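Local coordinates for protein AA9 family lytic polysaccharide monooxygenase B (Heterobasidion irregulare TC 32-1, PDB 5NNS) that cleaves cellulose oxidatively as a secreted copper-dependent lytic polysaccharide monooxygenase, depolymerising crystalline and amorphous chains with specific oxidation at C1, at residues 18-23 / 35-40; 29-34 / 58-63; 70-75 / 135-140. All coordinates share one frame; numbering follows the deposited sequence. Where two conformers were deposited one is given.

Interaction 1: residues 18-23 / 35-40; sequences VPYNTP and TYNPIT. With AKR (acrylic acid), chain O.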
# COMPACT_ATOMS: atom_id res chain seq x y z
N VAL A 18 14.92 5.31 4.76
CA VAL A 18 16.03 4.59 4.11
C VAL A 18 16.24 3.26 4.85
O VAL A 18 16.74 3.26 5.98
CB VAL A 18 17.34 5.41 4.11
CG1 VAL A 18 18.48 4.62 3.47
CG2 VAL A 18 17.15 6.74 3.38
N PRO A 19 15.84 2.13 4.23
CA PRO A 19 16.03 0.83 4.90
C PRO A 19 17.50 0.45 5.11
O PRO A 19 18.39 0.99 4.44
CB PRO A 19 15.35 -0.17 3.96
CG PRO A 19 15.24 0.53 2.66
CD PRO A 19 15.09 1.98 2.97
N TYR A 20 17.73 -0.46 6.06
CA TYR A 20 19.07 -0.94 6.45
C TYR A 20 19.92 0.06 7.24
O TYR A 20 20.88 -0.35 7.88
CB TYR A 20 19.88 -1.47 5.26
CG TYR A 20 19.19 -2.53 4.46
CD1 TYR A 20 19.24 -3.86 4.85
CD2 TYR A 20 18.49 -2.21 3.29
CE1 TYR A 20 18.62 -4.85 4.11
CE2 TYR A 20 17.85 -3.20 2.54
CZ TYR A 20 17.93 -4.52 2.95
OH TYR A 20 17.29 -5.50 2.22
N ASN A 21 19.60 1.35 7.17
CA ASN A 21 20.17 2.34 8.07
C ASN A 21 19.32 2.43 9.32
O ASN A 21 18.12 2.14 9.30
CB ASN A 21 20.25 3.72 7.41
CG ASN A 21 21.30 3.80 6.31
OD1 ASN A 21 22.10 2.88 6.11
ND2 ASN A 21 21.30 4.91 5.60
N THR A 22 19.96 2.87 10.41
CA THR A 22 19.29 3.07 11.69
C THR A 22 18.21 4.15 11.57
O THR A 22 18.36 5.08 10.78
CB THR A 22 20.30 3.46 12.80
OG1 THR A 22 19.64 3.47 14.06
CG2 THR A 22 20.94 4.84 12.54
N PRO A 23 17.10 4.01 12.33
CA PRO A 23 16.08 5.07 12.27
C PRO A 23 16.51 6.37 12.95
O PRO A 23 16.00 7.43 12.59
CB PRO A 23 14.87 4.44 12.98
CG PRO A 23 15.42 3.34 13.82
CD PRO A 23 16.64 2.84 13.10
N THR A 35 13.97 -3.42 5.63
CA THR A 35 14.60 -4.25 4.60
C THR A 35 13.78 -4.26 3.33
O THR A 35 12.60 -3.91 3.33
CB THR A 35 14.74 -5.70 5.08
OG1 THR A 35 15.30 -6.50 4.04
CG2 THR A 35 13.37 -6.27 5.48
N TYR A 36 14.43 -4.68 2.24
CA TYR A 36 13.77 -4.85 0.94
C TYR A 36 12.92 -6.13 0.83
O TYR A 36 12.21 -6.29 -0.15
CB TYR A 36 14.84 -4.91 -0.16
CG TYR A 36 15.26 -3.58 -0.74
CD1 TYR A 36 15.15 -2.38 -0.03
CD2 TYR A 36 15.80 -3.51 -2.02
CE1 TYR A 36 15.55 -1.17 -0.58
CE2 TYR A 36 16.20 -2.31 -2.57
CZ TYR A 36 16.07 -1.15 -1.85
OH TYR A 36 16.47 0.04 -2.39
N ASN A 37 13.00 -7.03 1.82
CA ASN A 37 12.38 -8.35 1.76
C ASN A 37 10.86 -8.30 1.88
O ASN A 37 10.32 -7.44 2.58
CB ASN A 37 12.88 -9.25 2.90
CG ASN A 37 14.38 -9.45 2.88
OD1 ASN A 37 15.04 -9.25 1.86
ND2 ASN A 37 14.92 -9.87 4.01
N PRO A 38 10.18 -9.25 1.22
CA PRO A 38 8.73 -9.31 1.36
C PRO A 38 8.29 -9.85 2.72
O PRO A 38 9.04 -10.57 3.38
CB PRO A 38 8.31 -10.28 0.26
CG PRO A 38 9.49 -11.15 0.06
CD PRO A 38 10.69 -10.28 0.30
N ILE A 39 7.08 -9.48 3.10
CA ILE A 39 6.32 -10.18 4.13
C ILE A 39 5.64 -11.33 3.40
O ILE A 39 4.90 -11.10 2.44
CB ILE A 39 5.32 -9.24 4.82
CG1 ILE A 39 6.10 -8.31 5.76
CG2 ILE A 39 4.24 -10.03 5.56
CD1 ILE A 39 5.32 -7.17 6.37
N THR A 40 5.90 -12.56 3.84
CA THR A 40 5.41 -13.78 3.17
C THR A 40 4.20 -14.44 3.86
O THR A 40 3.53 -15.28 3.25
CB THR A 40 6.54 -14.83 3.04
OG1 THR A 40 7.08 -15.11 4.34
CG2 THR A 40 7.66 -14.30 2.15
CA AKR O . 24.51 5.63 5.57
CB AKR O . 25.48 6.26 6.22
C AKR O . 23.97 6.09 4.27
O AKR O . 23.09 5.41 3.71
OXT AKR O . 24.39 7.14 3.72
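One face of the Tyr20 ring lies over the backbone of Thr35, whose CA makes a CH-pi contact 4.1 Å from the centre of the Tyr20 ring. The Tyr36 ring is met at its edge, where CG of Pro19 comes near the ring plane, 3.7 Å from CE1 of Tyr36. The two phenols approach each other obliquely, their planes 55° apart, with CE2 of Tyr20 3.8 Å from CD1 of Tyr36.

The Tyr20 hydroxyl ties this packing to the backbone. Its OH accepts an almost straight bond from the Tyr36 amide (OH to N 3.0 Å, 171° at the hydrogen). In one of two deposited Thr35 conformers, OG1 of Thr35 donates to Tyr20 OH as well, at 2.9 Å. In that same conformer, with OG1 anti to the Thr35 nitrogen (chi1 178°), the oxygen also takes the Asn37 amide, forming an ST turn.

Residues Val18 to Asn21 make a type II beta turn that presents Tyr20, a glucan-binding residue, on the exposed surface of this AA9 enzyme. At the closing residue of the turn, ND2 of Asn21 donates to O of a bound acrylic acid at 2.7 Å, in a nearly straight bond. A leucine in place of Asn21 would probably deprive that acid oxygen of its amide donor and leave the small molecule more loosely held. At the far end of the contact, the chain enters the copper site: the Tyr36 backbone bonds to Gly2, and OD1 of Asn37 makes a weak hydrogen bond with NE2 of the copper ligand His1.

Interaction 2: residues 29-34 / 58-63; sequences IQREWD and SAQKSA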
# COMPACT_ATOMS: atom_id res chain seq x y z
N ILE A 29 7.86 11.51 6.27
CA ILE A 29 6.44 11.21 6.41
C ILE A 29 6.16 9.71 6.50
O ILE A 29 5.09 9.29 6.97
CB ILE A 29 5.58 11.84 5.29
CG1 ILE A 29 5.95 11.30 3.89
CG2 ILE A 29 5.69 13.36 5.33
CD1 ILE A 29 4.90 11.60 2.85
N GLN A 30 7.12 8.90 6.04
CA GLN A 30 6.97 7.46 5.94
C GLN A 30 7.27 6.74 7.25
O GLN A 30 8.17 7.15 7.99
CB GLN A 30 7.89 6.93 4.84
CG GLN A 30 7.40 5.65 4.21
CD GLN A 30 8.32 5.13 3.14
OE1 GLN A 30 9.55 5.18 3.29
NE2 GLN A 30 7.74 4.61 2.06
N ARG A 31 6.52 5.67 7.53
CA ARG A 31 6.80 4.79 8.66
C ARG A 31 8.04 3.94 8.36
O ARG A 31 8.34 3.64 7.20
CB ARG A 31 5.60 3.88 8.97
CG ARG A 31 4.39 4.59 9.56
CD ARG A 31 4.75 5.38 10.80
NE ARG A 31 3.59 5.65 11.66
CZ ARG A 31 3.10 4.83 12.58
NH1 ARG A 31 3.63 3.62 12.80
NH2 ARG A 31 2.04 5.21 13.29
N GLU A 32 8.75 3.57 9.43
CA GLU A 32 10.01 2.85 9.31
C GLU A 32 9.79 1.48 8.70
O GLU A 32 8.94 0.73 9.15
CB GLU A 32 10.67 2.70 10.69
CG GLU A 32 11.86 1.75 10.75
CD GLU A 32 12.53 1.72 12.12
OE1 GLU A 32 12.14 2.52 13.00
OE2 GLU A 32 13.44 0.89 12.32
N TRP A 33 10.56 1.16 7.66
CA TRP A 33 10.63 -0.19 7.11
C TRP A 33 12.10 -0.52 6.90
O TRP A 33 12.83 0.26 6.30
CB TRP A 33 9.80 -0.31 5.82
CG TRP A 33 10.18 0.63 4.69
CD1 TRP A 33 9.95 1.97 4.61
CD2 TRP A 33 10.83 0.26 3.47
NE1 TRP A 33 10.42 2.46 3.42
CE2 TRP A 33 10.96 1.43 2.69
CE3 TRP A 33 11.30 -0.95 2.94
CZ2 TRP A 33 11.56 1.44 1.43
CZ3 TRP A 33 11.89 -0.95 1.67
CH2 TRP A 33 12.02 0.24 0.93
N ASP A 34 12.52 -1.69 7.39
CA ASP A 34 13.94 -1.97 7.61
C ASP A 34 14.69 -2.78 6.55
O ASP A 34 15.93 -2.79 6.56
CB ASP A 34 14.11 -2.66 8.97
CG ASP A 34 13.61 -1.79 10.13
OD1 ASP A 34 13.89 -0.58 10.12
OD2 ASP A 34 12.94 -2.31 11.04
N SER A 58 9.54 12.31 17.44
CA SER A 58 9.68 13.73 17.14
C SER A 58 10.17 13.99 15.70
O SER A 58 9.88 15.05 15.14
CB SER A 58 10.62 14.40 18.14
OG SER A 58 11.84 13.68 18.24
N ALA A 59 10.91 13.04 15.13
CA ALA A 59 11.34 13.12 13.72
C ALA A 59 10.26 12.72 12.70
O ALA A 59 10.46 12.88 11.49
CB ALA A 59 12.60 12.28 13.51
N GLN A 60 9.12 12.20 13.18
CA GLN A 60 8.04 11.76 12.30
C GLN A 60 7.33 12.96 11.69
O GLN A 60 6.86 13.84 12.42
CB GLN A 60 7.02 10.92 13.09
CG GLN A 60 5.93 10.26 12.24
CD GLN A 60 6.48 9.23 11.26
OE1 GLN A 60 7.23 8.34 11.65
NE2 GLN A 60 6.10 9.36 10.00
N LYS A 61 7.26 13.00 10.36
CA LYS A 61 6.53 14.05 9.64
C LYS A 61 5.16 13.53 9.18
O LYS A 61 4.89 12.34 9.24
CB LYS A 61 7.34 14.53 8.43
CG LYS A 61 8.80 14.91 8.71
CD LYS A 61 9.29 16.01 7.77
CE LYS A 61 10.80 16.03 7.56
NZ LYS A 61 11.26 15.17 6.43
N SER A 62 4.31 14.46 8.75
CA SER A 62 3.04 14.16 8.06
C SER A 62 2.87 15.11 6.86
O SER A 62 3.22 16.28 6.96
CB SER A 62 1.83 14.32 8.99
OG SER A 62 1.82 13.36 10.04
N ALA A 63 2.35 14.60 5.75
CA ALA A 63 2.11 15.42 4.56
C ALA A 63 0.69 15.97 4.60
O ALA A 63 -0.26 15.20 4.67
CB ALA A 63 2.32 14.60 3.30
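Ile29 lies against the backbone of residues 61-63 and uses both branches of its side chain to do so. Its CG2 methyl settles on the peptide between Ser62 and Ala63, 3.6 Å from the Ala63 N, and also meets CB of Lys61 at 3.7 Å. The longer branch occupies the crowded position between backbone N and carbonyl carbon (chi1 62°), which brings CD1 to within 4.0 Å of CB of Ala63. At the backbone, CA of Ile29 points its hydrogen almost straight at the Lys61 carbonyl, with 3.4 Å between CA and O and 166° at the hydrogen.

Gln60 folds back beside this apolar patch. A bend at chi2 (64°) swings its amide toward residues 29-31, placing NE2 3.2 Å from the Ile29 O. The same NE2 gives a weak bond to the Lys61 O, and OE1 accepts from the backbone N of Leu56; together these limit how the amide can turn. CD of Arg31 passes 4.0 Å from that OE1.

A second shell fixes the 29-34 chain in turn. The Arg31 guanidinium is gripped by the carbonyls of Gly53, Cys96 and Ala99 and by OE1 of Gln172. OE1 of Gln30 receives the Trp33 indole N-H, from above its carbonyl plane at 2.9 Å to NE1, together with the Phe17 amide; its NE2 serves Val4 O and Tyr7 OH.

This is irregular loop packing on the AA9 beta-sandwich: both segments lie in the long connection after strand 12-15, the second running into strand 63-66 at Ala63. Strand 165-176 runs beside them, bonding to Ile29 and Arg31 through Gln172 and Cys170, while Ile29 and Ala63 rest together on Leu9 of strand 4-9 and Tyr14 of strand 12-15.

Interaction 3: residues 70-75 / 135-140; sequences SVTAYW and SWTTSI. With NAG (2-acetamido-2-deoxy-beta-D-glucopyranose), chain D.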
# COMPACT_ATOMS: atom_id res chain seq x y z
N SER A 70 -3.75 14.51 -5.92
CA SER A 70 -3.02 13.42 -6.54
C SER A 70 -1.82 13.06 -5.65
O SER A 70 -1.07 13.94 -5.21
CB SER A 70 -2.53 13.85 -7.93
OG SER A 70 -1.96 12.78 -8.64
N VAL A 71 -1.63 11.76 -5.42
CA VAL A 71 -0.53 11.25 -4.61
C VAL A 71 0.22 10.19 -5.42
O VAL A 71 -0.40 9.26 -5.95
CB VAL A 71 -0.99 10.69 -3.23
CG1 VAL A 71 -1.41 11.84 -2.32
CG2 VAL A 71 -2.13 9.69 -3.34
N THR A 72 1.53 10.36 -5.54
CA THR A 72 2.39 9.44 -6.28
C THR A 72 3.39 8.82 -5.31
O THR A 72 3.97 9.52 -4.47
CB THR A 72 3.15 10.15 -7.42
OG1 THR A 72 2.21 10.69 -8.35
CG2 THR A 72 4.07 9.18 -8.15
N ALA A 73 3.57 7.51 -5.43
CA ALA A 73 4.59 6.77 -4.70
C ALA A 73 5.64 6.32 -5.70
O ALA A 73 5.30 5.85 -6.79
CB ALA A 73 3.99 5.57 -3.98
N TYR A 74 6.92 6.48 -5.33
CA TYR A 74 8.02 6.10 -6.21
C TYR A 74 8.78 4.92 -5.61
O TYR A 74 9.10 4.93 -4.41
CB TYR A 74 8.98 7.27 -6.42
CG TYR A 74 8.36 8.46 -7.10
CD1 TYR A 74 8.33 8.58 -8.50
CD2 TYR A 74 7.83 9.51 -6.35
CE1 TYR A 74 7.78 9.70 -9.12
CE2 TYR A 74 7.28 10.62 -6.96
CZ TYR A 74 7.25 10.72 -8.34
OH TYR A 74 6.69 11.84 -8.91
N TRP A 75 9.05 3.91 -6.43
CA TRP A 75 9.82 2.73 -6.02
C TRP A 75 11.26 2.80 -6.53
O TRP A 75 11.62 3.66 -7.34
CB TRP A 75 9.16 1.45 -6.55
CG TRP A 75 8.04 0.93 -5.71
CD1 TRP A 75 8.08 -0.14 -4.85
CD2 TRP A 75 6.70 1.43 -5.66
NE1 TRP A 75 6.85 -0.32 -4.27
CE2 TRP A 75 5.98 0.63 -4.75
CE3 TRP A 75 6.04 2.48 -6.31
CZ2 TRP A 75 4.63 0.85 -4.46
CZ3 TRP A 75 4.68 2.70 -6.01
CH2 TRP A 75 4.00 1.88 -5.10
N SER A 135 6.62 3.81 -10.54
CA SER A 135 5.78 4.67 -9.72
C SER A 135 4.30 4.39 -9.90
O SER A 135 3.90 3.76 -10.87
CB SER A 135 6.07 6.15 -10.01
OG SER A 135 5.62 6.51 -11.30
N TRP A 136 3.51 4.86 -8.95
CA TRP A 136 2.07 4.66 -8.96
C TRP A 136 1.35 5.94 -8.51
O TRP A 136 1.59 6.45 -7.41
CB TRP A 136 1.72 3.51 -8.02
CG TRP A 136 0.37 2.94 -8.27
CD1 TRP A 136 -0.77 3.12 -7.52
CD2 TRP A 136 0.01 2.08 -9.34
NE1 TRP A 136 -1.82 2.42 -8.07
CE2 TRP A 136 -1.36 1.77 -9.19
CE3 TRP A 136 0.71 1.54 -10.43
CZ2 TRP A 136 -2.04 0.95 -10.08
CZ3 TRP A 136 0.03 0.71 -11.32
CH2 TRP A 136 -1.34 0.43 -11.14
N THR A 137 0.48 6.44 -9.37
CA THR A 137 -0.25 7.67 -9.11
C THR A 137 -1.76 7.41 -9.08
O THR A 137 -2.32 6.82 -10.02
CB THR A 137 0.09 8.75 -10.15
OG1 THR A 137 1.51 8.94 -10.17
CG2 THR A 137 -0.59 10.08 -9.81
N THR A 138 -2.40 7.84 -7.99
CA THR A 138 -3.85 7.81 -7.82
C THR A 138 -4.26 8.98 -6.92
O THR A 138 -3.40 9.58 -6.27
CB THR A 138 -4.33 6.47 -7.23
OG1 THR A 138 -5.76 6.46 -7.15
CG2 THR A 138 -3.77 6.23 -5.84
N SER A 139 -5.54 9.32 -6.89
CA SER A 139 -6.01 10.48 -6.12
C SER A 139 -6.61 10.06 -4.79
O SER A 139 -7.20 8.99 -4.68
CB SER A 139 -7.06 11.26 -6.91
OG SER A 139 -6.52 11.78 -8.10
N ILE A 140 -6.45 10.90 -3.77
CA ILE A 140 -7.18 10.74 -2.51
C ILE A 140 -8.65 11.07 -2.82
O ILE A 140 -8.91 12.07 -3.50
CB ILE A 140 -6.63 11.68 -1.42
CG1 ILE A 140 -5.22 11.23 -1.02
CG2 ILE A 140 -7.56 11.70 -0.20
CD1 ILE A 140 -4.42 12.30 -0.32
C1 NAG D . 11.17 9.17 -12.18
C2 NAG D . 10.87 10.66 -12.29
C3 NAG D . 11.88 11.49 -11.53
C4 NAG D . 12.06 11.01 -10.09
C5 NAG D . 12.26 9.50 -10.05
C6 NAG D . 12.24 8.98 -8.61
C7 NAG D . 9.72 11.32 -14.39
C8 NAG D . 9.92 11.73 -15.82
N2 NAG D . 10.84 11.07 -13.69
O3 NAG D . 11.42 12.85 -11.55
O4 NAG D . 13.19 11.65 -9.49
O5 NAG D . 11.22 8.84 -10.79
O6 NAG D . 12.51 7.58 -8.60
O7 NAG D . 8.59 11.23 -13.92
O HOH W 1 -4.19 11.46 -9.48
O HOH W 2 -0.12 6.66 -5.23
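Val71 and Thr138 exchange backbone hydrogen bonds, N of Val71 to O of Thr138 at 2.9 Å and N of Thr138 to O of Val71 at 3.2 Å. Ala73 and Trp136 repeat the pattern, with 3.0 Å from Ala73 N to Trp136 O and a return bond from Trp136 N to Ala73 O. Between these antiparallel hydrogen-bonded pairs, on the side of the Val71 and Trp136 side chains, one water donates to the O atoms of both Val71 and Trp136, giving each carbonyl a second polar partner.

At two of the non-hydrogen-bonded pairs hydroxyls take over, directly or through water. Thr72 and Thr137 face each other on one side of the sheet, and hydroxyls anti to the carbonyl carbons (chi1 -61° and -56°) bring the two OG1 atoms into a 2.6 Å hydrogen bond. Thr72 OG1 is also bonded to a glycerol. Further along, a water bridges OG of Ser70 and OG of Ser139, and OG of Ser135 is satisfied by the Asn132 carbonyl. Tyr74, on this hydroxyl-bearing face, has CG2 of Thr72 over one side of its ring, toward the rim, and lies near the N-acetylglucosamine carried by Asn133.

The reverse face is mostly apolar: CG1 of Val71 meets CD1 of Ile140 at 3.6 Å, and CZ3 of Trp75 packs 3.7 Å from CB of Trp136, whose indole N-H goes to Asn110. Here Val71 and Ala73 touch strand 147-157, while Trp136 reaches strand 85-91, joining the two sheets of the AA9 beta-sandwich. The chemistry therefore divides the strand pair into a hydroxyl-rich outer side, where a bridging water and the sugar lie, and a largely apolar inner side committed to the core.

Interactions 1 and 2 are interleaved, since their segments alternate along the chain from the end of strand 12-15 to the start of strand 63-66. Their centres lie 14 Å apart, and they touch directly where the Tyr20 amide probably bonds to the Asp34 carbonyl and Pro23 packs on Glu32. Interaction 3 comes later in the chain, about 21 Å from interaction 1 and 17 Å from interaction 2 between centres, and touches neither. Strand 4-9 is shared by interactions 2 and 3: it pairs with strand 70-75 and packs against segments 29-34 and 58-63. A regular sandwich thus carries an irregular connection, which reaches the glucan-binding surface beside the copper.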